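Local coordinates for protein sulfhydryl oxidase 1 (Homo sapiens, PDB 3LLK) that catalyses the FAD-dependent oxidation of thiols to disulfides, with molecular oxygen as the electron acceptor, in the secretory pathway, at residues A[15-20]-A[102-107]; A[63-68]-A[93-98]; A[195-200]-A[215-220]. All blocks are in the same frame, centred on the assembly; numbering follows the deposited sequence.

Contact 1 (A[15-20]-A[102-107]); sequences YMADLE and KVNWIG
D18, in the first turn of helix 16-30, grips two successive backbone amides of the 102-107 segment with its carboxylate. I106 N donates to D18 OD1 at 2.8 Å in a nearly straight bond (164°), meeting the oxygen on its syn side but 32° out of the carboxylate plane. G107 N gives D18 OD2 a 2.7 Å bond, less straight, on the syn lone pair. With CG anti to its own carbonyl carbon (chi1 -66°), D18 leans out from the helix so that both oxygens face the loop; OD1 also takes a weak bond from C108 N. The carboxylate thus gathers consecutive loop amides where the chain enters the C108-C120 disulfide, tying the start of helix 16-30 to the loop that leads into helix 118-134. I106 CG2 sits over the centre of the Y15 ring in a CH-pi contact, 3.5 Å from the centroid, and the two side chains cross at about a right angle. The longer branch of I106 reaches A17, where CD1 lies 3.6 Å from A17 CB. Y15 itself is the N-cap residue of the helix, and its hydroxyl is engaged by D10 N. The W105 ring turns its edge to the helix, with CZ3 3.8 Å from D18 O, and its side chain also touches F118 and S121 of helix 118-134.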
# COMPACT_ATOMS: atom_id res chain seq x y z
N TYR A 15 11.03 5.70 -2.10
CA TYR A 15 12.15 5.37 -1.23
C TYR A 15 11.94 4.01 -0.61
O TYR A 15 10.89 3.74 -0.02
CB TYR A 15 12.31 6.44 -0.14
CG TYR A 15 12.80 7.75 -0.70
CD1 TYR A 15 14.16 7.98 -0.90
CD2 TYR A 15 11.89 8.73 -1.12
CE1 TYR A 15 14.61 9.15 -1.50
CE2 TYR A 15 12.33 9.90 -1.72
CZ TYR A 15 13.69 10.11 -1.91
OH TYR A 15 14.11 11.26 -2.51
N MET A 16 12.93 3.13 -0.76
CA MET A 16 12.81 1.79 -0.22
C MET A 16 12.52 1.85 1.29
O MET A 16 11.85 0.97 1.83
CB MET A 16 14.09 0.99 -0.48
CG MET A 16 13.94 -0.51 -0.18
SD MET A 16 12.72 -1.37 -1.27
CE MET A 16 13.78 -1.88 -2.61
N ALA A 17 13.03 2.89 1.95
CA ALA A 17 12.83 3.06 3.38
C ALA A 17 11.34 3.17 3.73
O ALA A 17 10.90 2.62 4.74
CB ALA A 17 13.58 4.30 3.89
N ASP A 18 10.58 3.88 2.91
CA ASP A 18 9.15 4.02 3.17
C ASP A 18 8.47 2.66 3.02
O ASP A 18 7.61 2.29 3.83
CB ASP A 18 8.49 5.03 2.21
CG ASP A 18 8.97 6.46 2.42
OD1 ASP A 18 8.85 7.00 3.55
OD2 ASP A 18 9.46 7.06 1.44
N LEU A 19 8.85 1.90 2.00
CA LEU A 19 8.24 0.60 1.76
C LEU A 19 8.56 -0.41 2.87
O LEU A 19 7.66 -1.11 3.35
CB LEU A 19 8.67 0.05 0.39
CG LEU A 19 8.22 0.88 -0.83
CD1 LEU A 19 8.90 0.36 -2.10
CD2 LEU A 19 6.70 0.80 -0.97
N GLU A 20 9.83 -0.51 3.26
CA GLU A 20 10.21 -1.45 4.31
C GLU A 20 9.62 -1.04 5.67
O GLU A 20 9.30 -1.90 6.49
CB GLU A 20 11.73 -1.56 4.41
CG GLU A 20 12.39 -2.01 3.10
CD GLU A 20 13.86 -2.35 3.25
OE1 GLU A 20 14.55 -1.74 4.09
OE2 GLU A 20 14.34 -3.22 2.50
N LYS A 102 12.92 0.61 14.21
CA LYS A 102 12.05 1.78 14.23
C LYS A 102 11.74 2.24 12.80
O LYS A 102 12.53 2.02 11.88
CB LYS A 102 12.71 2.90 15.03
CG LYS A 102 13.63 2.37 16.14
CD LYS A 102 14.03 3.43 17.16
CE LYS A 102 12.95 3.63 18.20
NZ LYS A 102 13.43 4.41 19.38
N VAL A 103 10.59 2.87 12.61
CA VAL A 103 10.21 3.35 11.29
C VAL A 103 11.09 4.51 10.83
O VAL A 103 11.61 5.26 11.64
CB VAL A 103 8.73 3.80 11.27
CG1 VAL A 103 7.83 2.63 11.62
CG2 VAL A 103 8.54 4.94 12.24
N ASN A 104 11.25 4.63 9.52
CA ASN A 104 12.05 5.69 8.93
C ASN A 104 11.36 6.13 7.65
O ASN A 104 11.46 5.47 6.62
CB ASN A 104 13.47 5.19 8.64
CG ASN A 104 14.32 6.24 7.95
OD1 ASN A 104 14.25 7.42 8.29
ND2 ASN A 104 15.15 5.81 6.99
N TRP A 105 10.65 7.25 7.74
CA TRP A 105 9.93 7.80 6.59
C TRP A 105 10.84 8.76 5.84
O TRP A 105 11.60 9.51 6.46
CB TRP A 105 8.69 8.56 7.06
CG TRP A 105 7.82 7.78 8.00
CD1 TRP A 105 7.42 8.14 9.26
CD2 TRP A 105 7.25 6.49 7.76
NE1 TRP A 105 6.65 7.16 9.82
CE2 TRP A 105 6.53 6.13 8.92
CE3 TRP A 105 7.28 5.60 6.67
CZ2 TRP A 105 5.84 4.92 9.03
CZ3 TRP A 105 6.60 4.39 6.78
CH2 TRP A 105 5.89 4.06 7.96
N ILE A 106 10.80 8.72 4.52
CA ILE A 106 11.59 9.65 3.74
C ILE A 106 10.62 10.39 2.83
O ILE A 106 10.43 11.59 2.98
CB ILE A 106 12.69 8.94 2.91
CG1 ILE A 106 13.66 8.22 3.85
CG2 ILE A 106 13.45 9.97 2.08
CD1 ILE A 106 14.87 7.60 3.14
N GLY A 107 10.00 9.67 1.91
CA GLY A 107 9.05 10.30 1.02
C GLY A 107 7.70 10.46 1.70
O GLY A 107 6.79 11.11 1.18

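Contact 2 (A[63-68]-A[93-98]); sequences QNFLHS and RKEGAV
S68 and R93 make the polar half of this contact, and F65 the apolar half. R93 NE lies 2.8 Å from S68 OG, which sits at the edge of the guanidinium near its plane, but the N-H points well aside (121°), so the bond is weak; a second weak bond runs from NE to S68 O at 3.4 Å. A water adds a bridge: it donates to S68 O at 2.7 Å and accepts from R93 NH2 at 3.2 Å, in the plane of the guanidinium. R93 NH1 turns instead to A89 O in the preceding helix 83-92. The F65 ring, set against the 93-98 segment by CG lying anti to the backbone N (chi1 167°), directs the edge at CD1 to R93 O, 3.5 Å away, while F65 CB rests against V98 CG1 at 3.9 Å. The R93 side chain crosses that of F65 at about a right angle, extended from CG to NE. The turn that sets these groups is a Schellman motif: helix 83-92 ends here, K94 takes the positive phi of the C-prime position, and helix 95-98 starts at once. With an alanine here instead of F65, the CB contact to V98 could remain, but R93 CB and R93 O would probably lose the ring beside them, opening a gap between helix 60-75 and this turn. Further out, L27 of helix 16-30 and L99 also touch the ring. E95, lying alongside F65, sends its carboxylate away to helix 16-30, where R28 forms a salt bridge with OE2 and H24 a hydrogen bond with OE1.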
# COMPACT_ATOMS: atom_id res chain seq x y z
N GLN A 63 12.93 -10.19 0.42
CA GLN A 63 12.08 -11.11 -0.32
C GLN A 63 12.17 -12.50 0.30
O GLN A 63 11.17 -13.23 0.35
CB GLN A 63 12.49 -11.15 -1.79
CG GLN A 63 11.31 -11.20 -2.75
CD GLN A 63 10.23 -10.17 -2.41
OE1 GLN A 63 10.53 -9.05 -2.00
NE2 GLN A 63 8.98 -10.56 -2.59
N ASN A 64 13.35 -12.87 0.79
CA ASN A 64 13.53 -14.17 1.42
C ASN A 64 12.72 -14.20 2.72
O ASN A 64 12.15 -15.21 3.10
CB ASN A 64 15.01 -14.44 1.73
CG ASN A 64 15.22 -15.76 2.45
OD1 ASN A 64 15.02 -16.84 1.88
ND2 ASN A 64 15.61 -15.69 3.73
N PHE A 65 12.72 -13.07 3.42
CA PHE A 65 11.99 -12.93 4.67
C PHE A 65 10.48 -13.07 4.44
O PHE A 65 9.79 -13.78 5.18
CB PHE A 65 12.30 -11.56 5.28
CG PHE A 65 11.39 -11.17 6.40
CD1 PHE A 65 11.55 -11.71 7.67
CD2 PHE A 65 10.37 -10.25 6.18
CE1 PHE A 65 10.71 -11.33 8.71
CE2 PHE A 65 9.52 -9.87 7.22
CZ PHE A 65 9.70 -10.41 8.48
N LEU A 66 9.96 -12.39 3.42
CA LEU A 66 8.53 -12.47 3.12
C LEU A 66 8.11 -13.89 2.71
O LEU A 66 7.04 -14.37 3.10
CB LEU A 66 8.15 -11.47 2.03
CG LEU A 66 8.30 -10.00 2.47
CD1 LEU A 66 8.19 -9.08 1.26
CD2 LEU A 66 7.24 -9.67 3.52
N HIS A 67 8.96 -14.56 1.93
CA HIS A 67 8.65 -15.92 1.50
C HIS A 67 8.65 -16.85 2.72
O HIS A 67 7.81 -17.76 2.82
CB HIS A 67 9.70 -16.40 0.48
CG HIS A 67 9.56 -17.85 0.11
ND1 HIS A 67 8.64 -18.30 -0.81
CD2 HIS A 67 10.20 -18.95 0.58
CE1 HIS A 67 8.72 -19.62 -0.89
NE2 HIS A 67 9.66 -20.04 -0.06
N SER A 68 9.57 -16.62 3.65
CA SER A 68 9.65 -17.45 4.85
C SER A 68 8.43 -17.25 5.75
O SER A 68 7.92 -18.20 6.33
CB SER A 68 10.94 -17.13 5.63
OG SER A 68 11.06 -17.96 6.78
N ARG A 93 12.77 -15.18 12.28
CA ARG A 93 13.18 -14.85 10.93
C ARG A 93 13.92 -13.52 10.86
O ARG A 93 14.11 -12.96 9.78
CB ARG A 93 11.96 -14.90 10.02
CG ARG A 93 11.42 -16.32 9.92
CD ARG A 93 10.04 -16.44 9.30
NE ARG A 93 9.64 -17.85 9.22
CZ ARG A 93 9.41 -18.64 10.27
NH1 ARG A 93 9.50 -18.17 11.51
NH2 ARG A 93 9.10 -19.92 10.08
N LYS A 94 14.33 -13.03 12.02
CA LYS A 94 15.09 -11.78 12.15
C LYS A 94 14.52 -10.56 11.42
O LYS A 94 15.27 -9.83 10.77
CB LYS A 94 16.53 -12.03 11.67
CG LYS A 94 17.19 -13.26 12.29
CD LYS A 94 18.67 -13.39 11.91
CE LYS A 94 19.49 -12.24 12.50
NZ LYS A 94 20.97 -12.46 12.40
N GLU A 95 13.21 -10.32 11.53
CA GLU A 95 12.63 -9.18 10.83
C GLU A 95 13.24 -7.85 11.25
O GLU A 95 13.29 -6.91 10.46
CB GLU A 95 11.10 -9.12 11.03
CG GLU A 95 10.60 -8.45 12.29
CD GLU A 95 10.66 -6.94 12.24
OE1 GLU A 95 10.21 -6.33 11.24
OE2 GLU A 95 11.16 -6.35 13.22
N GLY A 96 13.71 -7.78 12.49
CA GLY A 96 14.33 -6.57 12.98
C GLY A 96 15.63 -6.29 12.26
O GLY A 96 15.95 -5.15 11.94
N ALA A 97 16.40 -7.34 11.99
CA ALA A 97 17.66 -7.19 11.28
C ALA A 97 17.40 -6.93 9.80
O ALA A 97 18.01 -6.06 9.19
CB ALA A 97 18.52 -8.45 11.47
N VAL A 98 16.47 -7.70 9.23
CA VAL A 98 16.10 -7.58 7.82
C VAL A 98 15.42 -6.25 7.48
O VAL A 98 15.74 -5.63 6.47
CB VAL A 98 15.17 -8.74 7.41
CG1 VAL A 98 14.71 -8.57 5.96
CG2 VAL A 98 15.90 -10.07 7.58
O HOH W 1 9.00 -20.56 6.98

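Contact 3 (A[195-200]-A[215-220]); sequences SHNRVN and KVQWPP. With FAD (flavin-adenine dinucleotide), chain D.
Part of the adenine and diphosphate end of the FAD pocket is built here, between a turn of helix 185-203 and the 215-220 loop, in the Erv1/Alr family region. N197 holds the loop through both ends of its amide: OD1 accepts from W218 N at 2.8 Å, while ND2 donates to W218 O at 2.8 Å, on a lone pair in the carbonyl plane. N200 ND2 reaches the same OD1 from the opposite face and gives another bond to FAD N7A at 3.0 Å. The backbone of N197 is held too: Q217 NE2 donates to its O almost straight (173°), the chain bent at chi2 (-60°) to fold back on the helix. The adenine lies between two rings: W218 packs a face on it, with FAD C4A 3.4 Å above the indole plane, and H196 covers it with an imidazole face. H196 CG, anti to the backbone N (chi1 -172°), carries NE2 to FAD O2A, 2.8 Å away. A water joins N200 OD1, K215 NZ and FAD O2A; K215 NZ itself bonds weakly to FAD O2A and O4', but its modelled closeness to FAD P is doubtful. P219, following a cis peptide bond, covers the other face of W218 with CB. Behind these groups, W123 and H127 of helix 118-134 meet the H196 ring, W193 of helix 185-203 donates to W218 O, F245 and L246 of helix 239-249 pack against W218, and H249 meets it edge-to-face.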
# COMPACT_ATOMS: atom_id res chain seq x y z
N SER A 195 -9.47 6.13 -6.96
CA SER A 195 -10.09 6.05 -5.64
C SER A 195 -9.26 6.89 -4.66
O SER A 195 -9.79 7.55 -3.78
CB SER A 195 -10.18 4.60 -5.16
OG SER A 195 -11.20 3.88 -5.84
N HIS A 196 -7.94 6.86 -4.83
CA HIS A 196 -7.06 7.63 -3.97
C HIS A 196 -7.32 9.13 -4.21
O HIS A 196 -7.34 9.93 -3.27
CB HIS A 196 -5.60 7.25 -4.25
CG HIS A 196 -4.62 7.84 -3.29
ND1 HIS A 196 -3.29 7.45 -3.25
CD2 HIS A 196 -4.75 8.79 -2.33
CE1 HIS A 196 -2.66 8.13 -2.32
NE2 HIS A 196 -3.52 8.96 -1.75
N ASN A 197 -7.55 9.51 -5.47
CA ASN A 197 -7.81 10.92 -5.74
C ASN A 197 -9.15 11.38 -5.16
O ASN A 197 -9.30 12.53 -4.77
CB ASN A 197 -7.73 11.21 -7.25
CG ASN A 197 -6.31 11.61 -7.68
OD1 ASN A 197 -5.56 12.19 -6.90
ND2 ASN A 197 -5.96 11.31 -8.92
N ARG A 198 -10.11 10.47 -5.07
CA ARG A 198 -11.41 10.84 -4.50
C ARG A 198 -11.21 11.14 -3.01
O ARG A 198 -11.90 11.98 -2.43
CB ARG A 198 -12.40 9.70 -4.70
CG ARG A 198 -12.70 9.39 -6.17
CD ARG A 198 -13.80 8.35 -6.28
NE ARG A 198 -15.05 8.86 -5.75
CZ ARG A 198 -15.94 8.14 -5.09
NH1 ARG A 198 -15.71 6.85 -4.87
NH2 ARG A 198 -17.06 8.70 -4.65
N VAL A 199 -10.26 10.44 -2.39
CA VAL A 199 -9.94 10.65 -0.98
C VAL A 199 -9.19 11.97 -0.87
O VAL A 199 -9.42 12.76 0.05
CB VAL A 199 -9.05 9.50 -0.42
CG1 VAL A 199 -8.53 9.86 0.97
CG2 VAL A 199 -9.87 8.22 -0.34
N ASN A 200 -8.29 12.21 -1.83
CA ASN A 200 -7.51 13.43 -1.84
C ASN A 200 -8.42 14.66 -1.87
O ASN A 200 -8.17 15.65 -1.18
CB ASN A 200 -6.56 13.47 -3.05
CG ASN A 200 -5.38 12.52 -2.90
OD1 ASN A 200 -5.10 12.02 -1.81
ND2 ASN A 200 -4.68 12.27 -4.01
N LYS A 215 -2.98 18.50 -0.42
CA LYS A 215 -3.62 17.48 -1.24
C LYS A 215 -3.91 18.04 -2.63
O LYS A 215 -4.31 19.19 -2.78
CB LYS A 215 -4.93 17.04 -0.60
CG LYS A 215 -4.79 16.38 0.76
CD LYS A 215 -3.97 15.10 0.66
CE LYS A 215 -3.94 14.37 1.99
NZ LYS A 215 -3.13 13.12 1.90
N VAL A 216 -3.68 17.22 -3.66
CA VAL A 216 -3.97 17.63 -5.03
C VAL A 216 -4.42 16.40 -5.81
O VAL A 216 -4.27 15.27 -5.34
CB VAL A 216 -2.73 18.20 -5.75
CG1 VAL A 216 -2.07 19.27 -4.89
CG2 VAL A 216 -1.75 17.08 -6.07
N GLN A 217 -4.99 16.62 -6.99
CA GLN A 217 -5.41 15.52 -7.84
C GLN A 217 -4.10 15.08 -8.48
O GLN A 217 -3.52 15.77 -9.32
CB GLN A 217 -6.42 16.02 -8.87
CG GLN A 217 -7.76 16.37 -8.21
CD GLN A 217 -8.38 15.17 -7.51
OE1 GLN A 217 -9.01 14.32 -8.14
NE2 GLN A 217 -8.20 15.10 -6.19
N TRP A 218 -3.64 13.91 -8.03
CA TRP A 218 -2.37 13.33 -8.42
C TRP A 218 -2.42 12.41 -9.65
O TRP A 218 -3.36 11.64 -9.82
CB TRP A 218 -1.84 12.55 -7.21
CG TRP A 218 -0.40 12.22 -7.21
CD1 TRP A 218 0.60 12.92 -6.61
CD2 TRP A 218 0.21 11.06 -7.79
NE1 TRP A 218 1.80 12.27 -6.77
CE2 TRP A 218 1.58 11.12 -7.49
CE3 TRP A 218 -0.28 9.97 -8.53
CZ2 TRP A 218 2.49 10.13 -7.90
CZ3 TRP A 218 0.62 8.98 -8.94
CH2 TRP A 218 1.99 9.07 -8.62
N PRO A 219 -1.38 12.44 -10.49
CA PRO A 219 -0.16 13.25 -10.38
C PRO A 219 -0.34 14.69 -10.85
O PRO A 219 -1.06 14.96 -11.83
CB PRO A 219 0.83 12.48 -11.25
CG PRO A 219 -0.07 12.04 -12.41
CD PRO A 219 -1.34 11.59 -11.70
N PRO A 220 0.29 15.66 -10.16
CA PRO A 220 0.15 17.06 -10.58
C PRO A 220 0.85 17.28 -11.92
O PRO A 220 1.66 16.45 -12.34
CB PRO A 220 0.79 17.83 -9.43
CG PRO A 220 1.89 16.90 -8.99
CD PRO A 220 1.20 15.54 -9.00
PA FAD D . -1.01 10.22 0.78
O1A FAD D . -0.74 9.30 1.92
O2A FAD D . -2.38 10.53 0.30
O5B FAD D . -0.18 9.79 -0.48
C5B FAD D . 1.01 9.00 -0.47
C4B FAD D . 1.74 9.51 -1.69
O4B FAD D . 1.27 8.67 -2.78
C3B FAD D . 1.94 10.97 -2.14
O3B FAD D . 2.97 11.70 -1.48
C2B FAD D . 2.07 10.77 -3.58
O2B FAD D . 3.37 10.54 -4.04
C1B FAD D . 1.22 9.54 -3.92
N9A FAD D . -0.13 9.70 -4.34
C8A FAD D . -1.10 10.71 -4.09
N7A FAD D . -2.25 10.56 -4.67
C5A FAD D . -2.06 9.38 -5.38
C6A FAD D . -2.93 8.71 -6.26
N6A FAD D . -4.15 9.16 -6.57
N1A FAD D . -2.52 7.55 -6.88
C2A FAD D . -1.26 7.04 -6.75
N3A FAD D . -0.39 7.70 -5.88
C4A FAD D . -0.85 8.88 -5.22
N1 FAD D . -7.44 10.02 6.30
C2 FAD D . -8.46 10.80 6.81
O2 FAD D . -8.12 11.77 7.50
N3 FAD D . -9.69 10.32 6.39
C4 FAD D . -9.98 9.20 5.57
O4 FAD D . -11.19 8.88 5.32
C4X FAD D . -8.88 8.49 5.12
N5 FAD D . -9.06 7.28 4.37
C5X FAD D . -8.00 6.43 3.98
C6 FAD D . -8.31 5.21 3.35
C7 FAD D . -7.24 4.38 2.93
C7M FAD D . -7.66 3.07 2.26
C8 FAD D . -5.88 4.76 3.14
C8M FAD D . -4.61 4.03 2.74
C9 FAD D . -5.61 5.95 3.80
C9A FAD D . -6.61 6.83 4.29
N10 FAD D . -6.56 8.14 4.99
C10 FAD D . -7.57 8.91 5.50
C1' FAD D . -5.26 8.75 5.06
C2' FAD D . -4.84 9.66 3.94
O2' FAD D . -5.31 9.16 2.67
C3' FAD D . -3.39 9.97 3.79
O3' FAD D . -2.64 8.76 3.70
C4' FAD D . -2.70 10.93 4.76
O4' FAD D . -3.57 12.07 5.04
C5' FAD D . -1.34 11.37 4.44
O5' FAD D . -1.42 12.15 3.25
P FAD D . -0.21 12.52 2.34
O1P FAD D . -0.51 13.90 1.95
O2P FAD D . 1.10 12.32 3.01
O3P FAD D . -0.23 11.58 1.04
O HOH W 2 -5.16 11.33 0.70

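Contacts 1 and 2 both belong to the FAD-dependent sulfhydryl oxidase family region and share a length of chain: the 93-98 segment of contact 2 runs on, after a few residues, into the loop of contact 1, and helix 16-30 forms one side of contact 1 and packs beside contact 2. Contact 1 is a surface contact, resting on carboxylate-to-amide bonds and a CH-pi contact; contact 2, partly buried, joins two helical regions with an aromatic side chain and weak, water-aided arginine bonds. Contact 3, also partly buried, stands in the Erv1/Alr region, its centre about 33 Å from that of contact 2 and across the chain's centre; there side-chain amides serve the loop and cofactor together. Only contact 3 includes FAD.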